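Local coordinates for chorismatase (Streptomyces hygroscopicus, PDB 4BPS), which hydrolyses chorismate to a dihydroxycyclohexadiene carboxylic acid and pyruvate, a step in the biosynthesis of the immunosuppressants FK506 and FK520, at residues C263-D268 with V312-L317; D292-L296 with T320-A324; G47-V51 with G101-T105; D87-W92 with N121-L125. All coordinates share one frame; numbering follows the deposited sequence. Where two conformers were deposited one is given.

In the fold
From the N terminus, interaction 3 comes first: the loop at 47-51 closes back on strand 98-105, with only strands and loops between. Interaction 4 starts inside that span, at 87-92, and ends beyond it on helix 112-129, so the two cross, and they touch through neighbouring strands 90-94 and 98-105 of one sheet. Between them they put a loop on one side of this sheet and a helix on the other. Interactions 1 and 2 follow much later and also cross: 263-268 with 312-317 closes a span of 43 residues, 292-296 with 320-324 a shorter one of 23 that holds helix 306-314. There Leu317 packs on Leu296 and Val323, joining the helix pair to the parallel strands.

Interaction 1: residues C263-D268 with V312-L317; sequences CEVALD and VCAARL
The guanidinium of Arg316 lies with one face over Leu267, whose CB sits off toward the rim, 3.6 Å from NH1. At its edge, a little out of its plane, are two carboxylate oxygens, Glu264 OE1 and Asp268 OD1. The Glu264 carboxylate is nearly coplanar with the guanidinium, 17° apart, and OE1 takes the NH1 salt bridge at 2.7 Å nearly head-on to its C-O bond. Asp268 is turned further, 51° between planes, and its OD1 receives NH2 at 2.8 Å and NH1 more weakly. NH1 also donates to the backbone Glu264 O at 3.1 Å, on a lone pair in the carbonyl plane; that oxygen still accepts the helical bond from Asp268 N. The side chain already heads for helix 259-274, and a bend at chi3 (65°) sets the guanidinium beside the acids. The other Glu264 oxygen, OE2, shares a water with Val312 O.

Beside these charges the contact is apolar. Cys263 SG lies 3.7 Å from both Val312 CG1 and Cys313 SG, too far for a disulfide, and Leu267 CD2 meets Leu317 CD2 at 4.1 Å. Helix 259-274 thus packs beside the end of helix 306-314, joined by a salt-bridge network whose acids are one helical turn apart.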
loop_
_atom_site.group_PDB
_atom_site.type_symbol
_atom_site.label_atom_id
_atom_site.label_comp_id
_atom_site.label_asym_id
_atom_site.label_seq_id
_atom_site.Cartn_x
_atom_site.Cartn_y
_atom_site.Cartn_z
ATOM N N CYS A 263 -13.851 -9.169 -8.368
ATOM C CA CYS A 263 -14.103 -7.967 -7.574
ATOM C C CYS A 263 -15.003 -8.326 -6.367
ATOM O O CYS A 263 -14.769 -7.850 -5.246
ATOM C CB CYS A 263 -14.755 -6.917 -8.455
ATOM S SG CYS A 263 -14.857 -5.279 -7.672
ATOM N N GLU A 264 -16.018 -9.174 -6.601
ATOM C CA GLU A 264 -16.892 -9.597 -5.502
ATOM C C GLU A 264 -16.097 -10.350 -4.425
ATOM O O GLU A 264 -16.305 -10.121 -3.231
ATOM C CB GLU A 264 -18.035 -10.452 -6.030
ATOM C CG GLU A 264 -19.030 -9.704 -6.923
ATOM C CD GLU A 264 -20.008 -8.795 -6.180
ATOM O OE1 GLU A 264 -19.913 -8.673 -4.955
ATOM O OE2 GLU A 264 -20.869 -8.180 -6.841
ATOM N N VAL A 265 -15.200 -11.253 -4.831
ATOM C CA VAL A 265 -14.402 -11.987 -3.862
ATOM C C VAL A 265 -13.395 -11.073 -3.158
ATOM O O VAL A 265 -13.137 -11.221 -1.967
ATOM C CB VAL A 265 -13.714 -13.211 -4.507
ATOM C CG1 VAL A 265 -12.713 -13.849 -3.548
ATOM C CG2 VAL A 265 -14.787 -14.225 -4.909
ATOM N N ALA A 266 -12.803 -10.119 -3.882
ATOM C CA ALA A 266 -11.906 -9.154 -3.254
ATOM C C ALA A 266 -12.645 -8.402 -2.153
ATOM O O ALA A 266 -12.138 -8.230 -1.039
ATOM C CB ALA A 266 -11.350 -8.187 -4.295
ATOM N N LEU A 267 -13.850 -7.920 -2.456
ATOM C CA LEU A 267 -14.650 -7.210 -1.461
ATOM C C LEU A 267 -15.043 -8.147 -0.312
ATOM O O LEU A 267 -15.048 -7.735 0.840
ATOM C CB LEU A 267 -15.861 -6.583 -2.137
ATOM C CG LEU A 267 -15.535 -5.394 -3.048
ATOM C CD1 LEU A 267 -16.752 -5.062 -3.932
ATOM C CD2 LEU A 267 -15.121 -4.198 -2.234
ATOM N N ASP A 268 -15.396 -9.401 -0.630
ATOM C CA ASP A 268 -15.668 -10.383 0.420
ATOM C C ASP A 268 -14.454 -10.563 1.329
ATOM O O ASP A 268 -14.599 -10.668 2.550
ATOM C CB ASP A 268 -16.003 -11.766 -0.152
ATOM C CG ASP A 268 -17.317 -11.841 -0.887
ATOM O OD1 ASP A 268 -18.158 -10.931 -0.781
ATOM O OD2 ASP A 268 -17.486 -12.879 -1.583
ATOM N N VAL A 312 -19.803 -2.565 -9.604
ATOM C CA VAL A 312 -19.776 -3.572 -8.564
ATOM C C VAL A 312 -19.431 -2.949 -7.227
ATOM O O VAL A 312 -20.072 -3.246 -6.202
ATOM C CB VAL A 312 -18.762 -4.694 -8.908
ATOM C CG1 VAL A 312 -18.569 -5.624 -7.722
ATOM C CG2 VAL A 312 -19.205 -5.482 -10.139
ATOM N N CYS A 313 -18.425 -2.087 -7.225
ATOM C CA CYS A 313 -18.009 -1.457 -5.994
ATOM C C CYS A 313 -19.096 -0.530 -5.460
ATOM O O CYS A 313 -19.334 -0.498 -4.261
ATOM C CB CYS A 313 -16.699 -0.694 -6.188
ATOM S SG CYS A 313 -15.256 -1.785 -6.397
ATOM N N ALA A 314 -19.737 0.239 -6.336
ATOM C CA ALA A 314 -20.762 1.184 -5.922
ATOM C C ALA A 314 -21.962 0.480 -5.276
ATOM O O ALA A 314 -22.690 1.090 -4.491
ATOM C CB ALA A 314 -21.219 2.018 -7.093
ATOM N N ALA A 315 -22.193 -0.791 -5.600
ATOM C CA ALA A 315 -23.283 -1.515 -4.990
ATOM C C ALA A 315 -22.962 -1.971 -3.570
ATOM O O ALA A 315 -23.876 -2.373 -2.845
ATOM C CB ALA A 315 -23.644 -2.736 -5.849
ATOM N N ARG A 316 -21.680 -1.968 -3.189
ATOM C CA ARG A 316 -21.313 -2.451 -1.859
ATOM C C ARG A 316 -20.655 -1.414 -0.961
ATOM O O ARG A 316 -20.828 -1.484 0.253
ATOM C CB ARG A 316 -20.431 -3.690 -1.978
ATOM C CG ARG A 316 -21.243 -4.878 -2.567
ATOM C CD ARG A 316 -20.448 -6.152 -2.760
ATOM N NE ARG A 316 -19.991 -6.715 -1.494
ATOM C CZ ARG A 316 -19.258 -7.819 -1.409
ATOM N NH1 ARG A 316 -18.859 -8.450 -2.525
ATOM N NH2 ARG A 316 -18.865 -8.254 -0.222
ATOM N N LEU A 317 -19.908 -0.466 -1.538
ATOM C CA LEU A 317 -19.222 0.554 -0.749
ATOM C C LEU A 317 -20.180 1.686 -0.371
ATOM O O LEU A 317 -21.230 1.851 -0.988
ATOM C CB LEU A 317 -18.034 1.129 -1.536
ATOM C CG LEU A 317 -16.967 0.102 -1.910
ATOM C CD1 LEU A 317 -15.901 0.770 -2.753
ATOM C CD2 LEU A 317 -16.366 -0.601 -0.684
HETATM O O HOH W 1 -21.811 -5.728 -6.055
#

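Interaction 2: residues D292-L296 with T320-A324; sequences DVDHL and TAAVA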
loop_
_atom_site.group_PDB
_atom_site.type_symbol
_atom_site.label_atom_id
_atom_site.label_comp_id
_atom_site.label_asym_id
_atom_site.label_seq_id
_atom_site.Cartn_x
_atom_site.Cartn_y
_atom_site.Cartn_z
ATOM N N ASP A 292 -17.943 1.001 6.154
ATOM C CA ASP A 292 -17.075 1.788 7.030
ATOM C C ASP A 292 -15.744 2.139 6.375
ATOM O O ASP A 292 -15.011 2.981 6.886
ATOM C CB ASP A 292 -16.740 1.021 8.312
ATOM C CG ASP A 292 -17.945 0.688 9.150
ATOM O OD1 ASP A 292 -18.957 1.412 9.082
ATOM O OD2 ASP A 292 -17.841 -0.318 9.902
ATOM N N VAL A 293 -15.416 1.485 5.258
ATOM C CA VAL A 293 -14.111 1.681 4.648
ATOM C C VAL A 293 -14.129 2.965 3.827
ATOM O O VAL A 293 -15.140 3.341 3.225
ATOM C CB VAL A 293 -13.720 0.442 3.789
ATOM C CG1 VAL A 293 -12.310 0.598 3.233
ATOM C CG2 VAL A 293 -13.814 -0.840 4.609
ATOM N N ASP A 294 -13.000 3.663 3.810
ATOM C CA ASP A 294 -12.901 4.930 3.091
ATOM C C ASP A 294 -11.513 5.016 2.435
ATOM O O ASP A 294 -10.636 4.166 2.652
ATOM C CB ASP A 294 -13.144 6.072 4.083
ATOM C CG ASP A 294 -13.575 7.388 3.433
ATOM O OD1 ASP A 294 -13.628 7.531 2.193
ATOM O OD2 ASP A 294 -13.842 8.317 4.240
ATOM N N HIS A 295 -11.340 6.034 1.594
ATOM C CA HIS A 295 -10.082 6.287 0.889
ATOM C C HIS A 295 -9.586 5.022 0.206
ATOM O O HIS A 295 -8.458 4.545 0.384
ATOM C CB HIS A 295 -9.060 6.971 1.800
ATOM C CG HIS A 295 -9.565 8.299 2.254
ATOM N ND1 HIS A 295 -10.176 8.474 3.479
ATOM C CD2 HIS A 295 -9.693 9.477 1.587
ATOM C CE1 HIS A 295 -10.627 9.717 3.555
ATOM N NE2 HIS A 295 -10.344 10.348 2.427
ATOM N N LEU A 296 -10.474 4.496 -0.624
ATOM C CA LEU A 296 -10.204 3.280 -1.372
ATOM C C LEU A 296 -9.568 3.574 -2.713
ATOM O O LEU A 296 -9.977 4.503 -3.410
ATOM C CB LEU A 296 -11.485 2.481 -1.586
ATOM C CG LEU A 296 -12.189 2.035 -0.295
ATOM C CD1 LEU A 296 -13.388 2.915 0.040
ATOM C CD2 LEU A 296 -12.623 0.584 -0.418
ATOM N N THR A 320 -20.667 7.691 0.376
ATOM C CA THR A 320 -19.853 8.824 0.816
ATOM C C THR A 320 -18.361 8.497 0.826
ATOM O O THR A 320 -17.561 9.384 1.127
ATOM C CB THR A 320 -20.285 9.324 2.215
ATOM O OG1 THR A 320 -20.264 8.228 3.132
ATOM C CG2 THR A 320 -21.708 9.948 2.182
ATOM N N ALA A 321 -17.982 7.252 0.533
ATOM C CA ALA A 321 -16.571 6.883 0.562
ATOM C C ALA A 321 -15.851 7.509 -0.611
ATOM O O ALA A 321 -16.372 7.531 -1.721
ATOM C CB ALA A 321 -16.424 5.356 0.519
ATOM N N ALA A 322 -14.637 8.007 -0.368
ATOM C CA ALA A 322 -13.745 8.419 -1.437
ATOM C C ALA A 322 -13.190 7.162 -2.099
ATOM O O ALA A 322 -12.598 6.315 -1.421
ATOM C CB ALA A 322 -12.626 9.278 -0.850
ATOM N N VAL A 323 -13.406 7.050 -3.408
ATOM C CA VAL A 323 -13.000 5.878 -4.174
ATOM C C VAL A 323 -12.318 6.363 -5.447
ATOM O O VAL A 323 -12.853 7.223 -6.138
ATOM C CB VAL A 323 -14.222 4.979 -4.517
ATOM C CG1 VAL A 323 -13.783 3.763 -5.275
ATOM C CG2 VAL A 323 -14.982 4.539 -3.263
ATOM N N ALA A 324 -11.114 5.871 -5.696
ATOM C CA ALA A 324 -10.365 6.220 -6.899
ATOM C C ALA A 324 -10.053 4.958 -7.675
ATOM O O ALA A 324 -9.420 4.037 -7.152
ATOM C CB ALA A 324 -9.065 6.905 -6.525
#
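Three hydrogen bonds join 292-296 to 320-324, two of them between backbones. Leu296 N gives its hydrogen to Ala322 O at 2.9 Å, and Leu296 O in turn receives Ala324 N, also at 2.9 Å and with a 162° angle at the hydrogen. Leu296 therefore reaches the residues before and after Val323, the pattern of a parallel bridge; Val323 CA adds a CA-H...O contact to Leu296 O.

The third bond comes from a side chain. Asp294 has CG anti to its own N (chi1 -159°), which carries OD1 across to Ala322 N, 2.8 Å away and close to the line of the C-O bond. The same oxygen also takes His295 N, this time from above the carboxylate plane, so two backbone N-H groups hold the carboxylate.

This is where strands 296-300 and 323-327 begin to run side by side in the sheet that also holds strand 337-343. Just before it, Asp294 has a backbone bond to Met342 of strand 337-343, and the chain then turns a corner at His295, whose phi and psi are both positive. Ala322 N is thus held by a side chain, whereas the next two links are between backbones.

Apolar packing fills in the rest. Leu296 CD1 touches Ala321 CB at 3.9 Å and Val323 CG2 at 4.0 Å, while Ala321 CB sits against Val293 O. Ala322 CB approaches the His295 ring obliquely, 3.8 Å from CD2, and the ring itself makes an edge-to-face contact with Phe24 of strand 21-25.

Interaction 3: residues G47-V51 with G101-T105; sequences GHTDV and GVVRT
Apolar contact is centred on Val51, whose two methyl branches divide the work. CG1 comes down on the backbone of the strand, 3.4 Å from Val102 O. CG2, the branch anti to the carbonyl carbon, meets Val102 CG1 at 3.8 Å and the aliphatic stem of Arg104 at CD, 3.7 Å away.

Polar groups meet without a hydrogen bond. Thr49 O sits over a face of the Arg104 guanidinium, 3.1 Å from NH1, where the N-H groups do not point at it. Those groups are used elsewhere: NH1 donates to Ala61 O and Thr60 OG1, and NH2 to Gly187 O, which fixes the rotation of the flat group. His48 CD2 also lies over a guanidinium face; the imidazole and guanidinium planes are 27° apart, and His48 CB comes within 3.4 Å of Arg104 NH2. Within the loop, Thr49 OG1 bonds to Asp50 O at 2.8 Å.

Where they touch, 48-51 and 102-104 run 120° apart; the first lies in the loop between strands 38-44 and 52-54, the second on strand 98-105. Val51 also rests on Ala91 of strand 90-94 and on Thr60 of strand 57-62, a strand of another sheet. Val103 points to the other side of its strand, against Leu118 and Val122 of helix 112-129.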
loop_
_atom_site.group_PDB
_atom_site.type_symbol
_atom_site.label_atom_id
_atom_site.label_comp_id
_atom_site.label_asym_id
_atom_site.label_seq_id
_atom_site.Cartn_x
_atom_site.Cartn_y
_atom_site.Cartn_z
ATOM N N GLY A 47 2.418 9.752 -15.317
ATOM C CA GLY A 47 3.855 9.895 -15.403
ATOM C C GLY A 47 4.480 9.740 -14.025
ATOM O O GLY A 47 3.805 9.370 -13.052
ATOM N N HIS A 48 5.786 9.983 -13.948
ATOM C CA HIS A 48 6.469 9.861 -12.673
ATOM C C HIS A 48 7.471 11.016 -12.521
ATOM O O HIS A 48 7.733 11.769 -13.475
ATOM C CB HIS A 48 7.161 8.499 -12.513
ATOM C CG HIS A 48 8.306 8.250 -13.443
ATOM N ND1 HIS A 48 8.146 7.680 -14.687
ATOM C CD2 HIS A 48 9.637 8.476 -13.294
ATOM C CE1 HIS A 48 9.336 7.583 -15.267
ATOM N NE2 HIS A 48 10.255 8.063 -14.447
ATOM N N THR A 49 7.988 11.162 -11.311
ATOM C CA THR A 49 8.987 12.175 -10.983
ATOM C C THR A 49 10.007 11.548 -10.028
ATOM O O THR A 49 9.862 10.400 -9.595
ATOM C CB THR A 49 8.362 13.405 -10.279
ATOM O OG1 THR A 49 7.853 13.015 -8.992
ATOM C CG2 THR A 49 7.248 14.027 -11.078
ATOM N N ASP A 50 11.011 12.341 -9.661
ATOM C CA ASP A 50 11.880 11.957 -8.550
ATOM C C ASP A 50 11.138 12.117 -7.222
ATOM O O ASP A 50 9.970 12.517 -7.176
ATOM C CB ASP A 50 13.227 12.737 -8.562
ATOM C CG ASP A 50 13.108 14.217 -8.130
ATOM O OD1 ASP A 50 11.987 14.749 -7.947
ATOM O OD2 ASP A 50 14.178 14.856 -7.991
ATOM N N VAL A 51 11.813 11.734 -6.145
ATOM C CA VAL A 51 11.306 11.950 -4.794
ATOM C C VAL A 51 11.972 13.216 -4.258
ATOM O O VAL A 51 13.204 13.390 -4.392
ATOM C CB VAL A 51 11.662 10.771 -3.893
ATOM C CG1 VAL A 51 11.270 11.050 -2.470
ATOM C CG2 VAL A 51 11.008 9.489 -4.399
ATOM N N GLY A 101 7.545 7.998 4.736
ATOM C CA GLY A 101 8.681 8.052 3.827
ATOM C C GLY A 101 8.337 7.570 2.437
ATOM O O GLY A 101 7.407 6.771 2.231
ATOM N N VAL A 102 9.125 8.041 1.470
ATOM C CA VAL A 102 8.969 7.690 0.078
ATOM C C VAL A 102 10.351 7.556 -0.549
ATOM O O VAL A 102 11.217 8.388 -0.292
ATOM C CB VAL A 102 8.256 8.903 -0.637
ATOM C CG1 VAL A 102 8.065 8.637 -2.116
ATOM C CG2 VAL A 102 6.942 9.305 0.046
ATOM N N VAL A 103 10.549 6.529 -1.374
ATOM C CA VAL A 103 11.844 6.283 -1.993
ATOM C C VAL A 103 11.602 5.505 -3.279
ATOM O O VAL A 103 10.627 4.762 -3.389
ATOM C CB VAL A 103 12.766 5.494 -1.031
ATOM C CG1 VAL A 103 12.145 4.168 -0.568
ATOM C CG2 VAL A 103 14.149 5.271 -1.624
ATOM N N ARG A 104 12.454 5.671 -4.284
ATOM C CA ARG A 104 12.293 4.911 -5.513
ATOM C C ARG A 104 13.620 4.542 -6.137
ATOM O O ARG A 104 14.660 5.133 -5.819
ATOM C CB ARG A 104 11.373 5.673 -6.485
ATOM C CG ARG A 104 11.962 6.958 -7.051
ATOM C CD ARG A 104 10.919 7.845 -7.716
ATOM N NE ARG A 104 10.300 7.136 -8.831
ATOM C CZ ARG A 104 9.013 7.196 -9.161
ATOM N NH1 ARG A 104 8.176 8.034 -8.546
ATOM N NH2 ARG A 104 8.569 6.443 -10.156
ATOM N N THR A 105 13.567 3.558 -7.038
ATOM C CA THR A 105 14.719 3.129 -7.801
ATOM C C THR A 105 14.329 3.100 -9.270
ATOM O O THR A 105 13.194 2.813 -9.611
ATOM C CB THR A 105 15.239 1.786 -7.293
ATOM O OG1 THR A 105 16.473 1.483 -7.948
ATOM C CG2 THR A 105 14.243 0.643 -7.553
#

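Interaction 4: residues D87-W92 with N121-L125; sequences DNGIAW and NVFQL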
loop_
_atom_site.group_PDB
_atom_site.type_symbol
_atom_site.label_atom_id
_atom_site.label_comp_id
_atom_site.label_asym_id
_atom_site.label_seq_id
_atom_site.Cartn_x
_atom_site.Cartn_y
_atom_site.Cartn_z
ATOM N N ASP A 87 17.390 10.917 3.300
ATOM C CA ASP A 87 18.519 10.055 3.610
ATOM C C ASP A 87 18.455 8.860 2.690
ATOM O O ASP A 87 17.425 8.202 2.620
ATOM C CB ASP A 87 18.434 9.567 5.051
ATOM C CG ASP A 87 18.743 10.659 6.046
ATOM O OD1 ASP A 87 19.951 10.881 6.292
ATOM O OD2 ASP A 87 17.799 11.293 6.566
ATOM N N ASN A 88 19.555 8.576 1.994
ATOM C CA ASN A 88 19.638 7.392 1.143
ATOM C C ASN A 88 18.502 7.312 0.128
ATOM O O ASN A 88 18.006 6.218 -0.158
ATOM C CB ASN A 88 19.655 6.123 2.015
ATOM C CG ASN A 88 20.915 6.008 2.836
ATOM O OD1 ASN A 88 22.024 6.153 2.309
ATOM N ND2 ASN A 88 20.762 5.751 4.128
ATOM N N GLY A 89 18.100 8.465 -0.418
ATOM C CA GLY A 89 17.030 8.528 -1.401
ATOM C C GLY A 89 15.639 8.587 -0.814
ATOM O O GLY A 89 14.686 8.740 -1.550
ATOM N N ILE A 90 15.519 8.419 0.503
ATOM C CA ILE A 90 14.215 8.417 1.158
ATOM C C ILE A 90 13.905 9.830 1.623
ATOM O O ILE A 90 14.643 10.378 2.464
ATOM C CB ILE A 90 14.200 7.474 2.383
ATOM C CG1 ILE A 90 14.672 6.052 2.033
ATOM C CG2 ILE A 90 12.795 7.454 3.001
ATOM C CD1 ILE A 90 15.009 5.199 3.270
ATOM N N ALA A 91 12.818 10.410 1.112
ATOM C CA ALA A 91 12.303 11.650 1.668
ATOM C C ALA A 91 11.323 11.296 2.762
ATOM O O ALA A 91 10.450 10.456 2.547
ATOM C CB ALA A 91 11.648 12.507 0.596
ATOM N N TRP A 92 11.456 11.928 3.926
ATOM C CA TRP A 92 10.637 11.585 5.073
ATOM C C TRP A 92 10.203 12.810 5.852
ATOM O O TRP A 92 10.844 13.863 5.819
ATOM C CB TRP A 92 11.395 10.606 5.983
ATOM C CG TRP A 92 12.756 11.078 6.442
ATOM C CD1 TRP A 92 13.963 10.830 5.836
ATOM C CD2 TRP A 92 13.047 11.903 7.580
ATOM N NE1 TRP A 92 14.980 11.434 6.523
ATOM C CE2 TRP A 92 14.445 12.082 7.608
ATOM C CE3 TRP A 92 12.262 12.489 8.589
ATOM C CZ2 TRP A 92 15.083 12.845 8.584
ATOM C CZ3 TRP A 92 12.912 13.237 9.583
ATOM C CH2 TRP A 92 14.303 13.414 9.559
ATOM N N ASN A 121 17.530 0.258 3.255
ATOM C CA ASN A 121 17.583 1.660 3.636
ATOM C C ASN A 121 16.324 2.070 4.418
ATOM O O ASN A 121 16.422 2.832 5.386
ATOM C CB ASN A 121 17.795 2.553 2.415
ATOM C CG ASN A 121 19.195 2.406 1.845
ATOM O OD1 ASN A 121 20.112 2.006 2.558
ATOM N ND2 ASN A 121 19.354 2.676 0.567
ATOM N N VAL A 122 15.161 1.544 4.037
ATOM C CA VAL A 122 13.934 1.789 4.799
ATOM C C VAL A 122 14.038 1.231 6.225
ATOM O O VAL A 122 13.755 1.943 7.214
ATOM C CB VAL A 122 12.713 1.221 4.061
ATOM C CG1 VAL A 122 11.465 1.244 4.938
ATOM C CG2 VAL A 122 12.457 1.981 2.756
ATOM N N PHE A 123 14.440 -0.032 6.360
ATOM C CA PHE A 123 14.570 -0.623 7.691
ATOM C C PHE A 123 15.587 0.156 8.511
ATOM O O PHE A 123 15.373 0.422 9.703
ATOM C CB PHE A 123 14.972 -2.092 7.627
ATOM C CG PHE A 123 13.940 -3.007 7.006
ATOM C CD1 PHE A 123 12.609 -3.012 7.408
ATOM C CD2 PHE A 123 14.325 -3.913 6.034
ATOM C CE1 PHE A 123 11.695 -3.887 6.842
ATOM C CE2 PHE A 123 13.408 -4.775 5.440
ATOM C CZ PHE A 123 12.096 -4.765 5.849
ATOM N N GLN A 124 16.716 0.524 7.897
ATOM C CA GLN A 124 17.732 1.267 8.630
ATOM C C GLN A 124 17.251 2.639 9.070
ATOM O O GLN A 124 17.577 3.065 10.171
ATOM C CB GLN A 124 18.989 1.387 7.785
ATOM C CG GLN A 124 20.110 2.131 8.491
ATOM C CD GLN A 124 20.417 1.616 9.928
ATOM O OE1 GLN A 124 20.473 0.412 10.172
ATOM N NE2 GLN A 124 20.614 2.539 10.872
ATOM N N LEU A 125 16.498 3.346 8.217
ATOM C CA LEU A 125 15.988 4.661 8.579
ATOM C C LEU A 125 14.987 4.554 9.738
ATOM O O LEU A 125 14.998 5.354 10.673
ATOM C CB LEU A 125 15.303 5.339 7.383
ATOM C CG LEU A 125 14.859 6.782 7.661
ATOM C CD1 LEU A 125 16.066 7.699 7.788
ATOM C CD2 LEU A 125 13.908 7.267 6.559
HETATM O O HOH W 2 18.525 4.785 5.564
HETATM O O HOH W 3 17.208 3.840 -1.196
HETATM O O HOH W 4 22.688 3.354 2.117
#
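A water donates to Asn88 O at 2.7 Å and accepts from Asn121 ND2, the first of three waters that each bond to both asparagines. Asn88 belongs to a type I' turn from Asp87 to Ile90, which makes a tight beta hairpin of strands 83-87 and 90-94; helix 112-129 packs over this end of the sheet. A second water joins Asn88 ND2 to Asn121 O, and the third gives a hydrogen to each side-chain oxygen, only weakly to Asn88 OD1. The amide planes are 14° apart and stacked, with Asn88 CB 3.7 Å from Asn121 CG.

Below the polar end, Ile90 and Leu125 reach toward each other tip to tip, Ile90 CG2 lying 3.7 Å from Leu125 CD2. Ile90 CD1 instead runs up to the helix backbone, 3.5 Å from Asn121 O, and touches Val122 CG2. Leu125, with CG anti to the backbone N (chi1 -175°), spreads its methyls between CB of Asp87 and the indole of Trp92. The axes of strand segment 90-92 and helix segment 121-125 run at 36° to each other, 10.5 Å apart. Val122 and Ile90 both rest on Phe193 of strand 189-196. Leu125 CD2 approaches the indole obliquely, 3.6 Å from Trp92 CD1, while Trp92 NE1 donates in the ring plane to the anti lone pair of Asp87 OD2 at 2.8 Å.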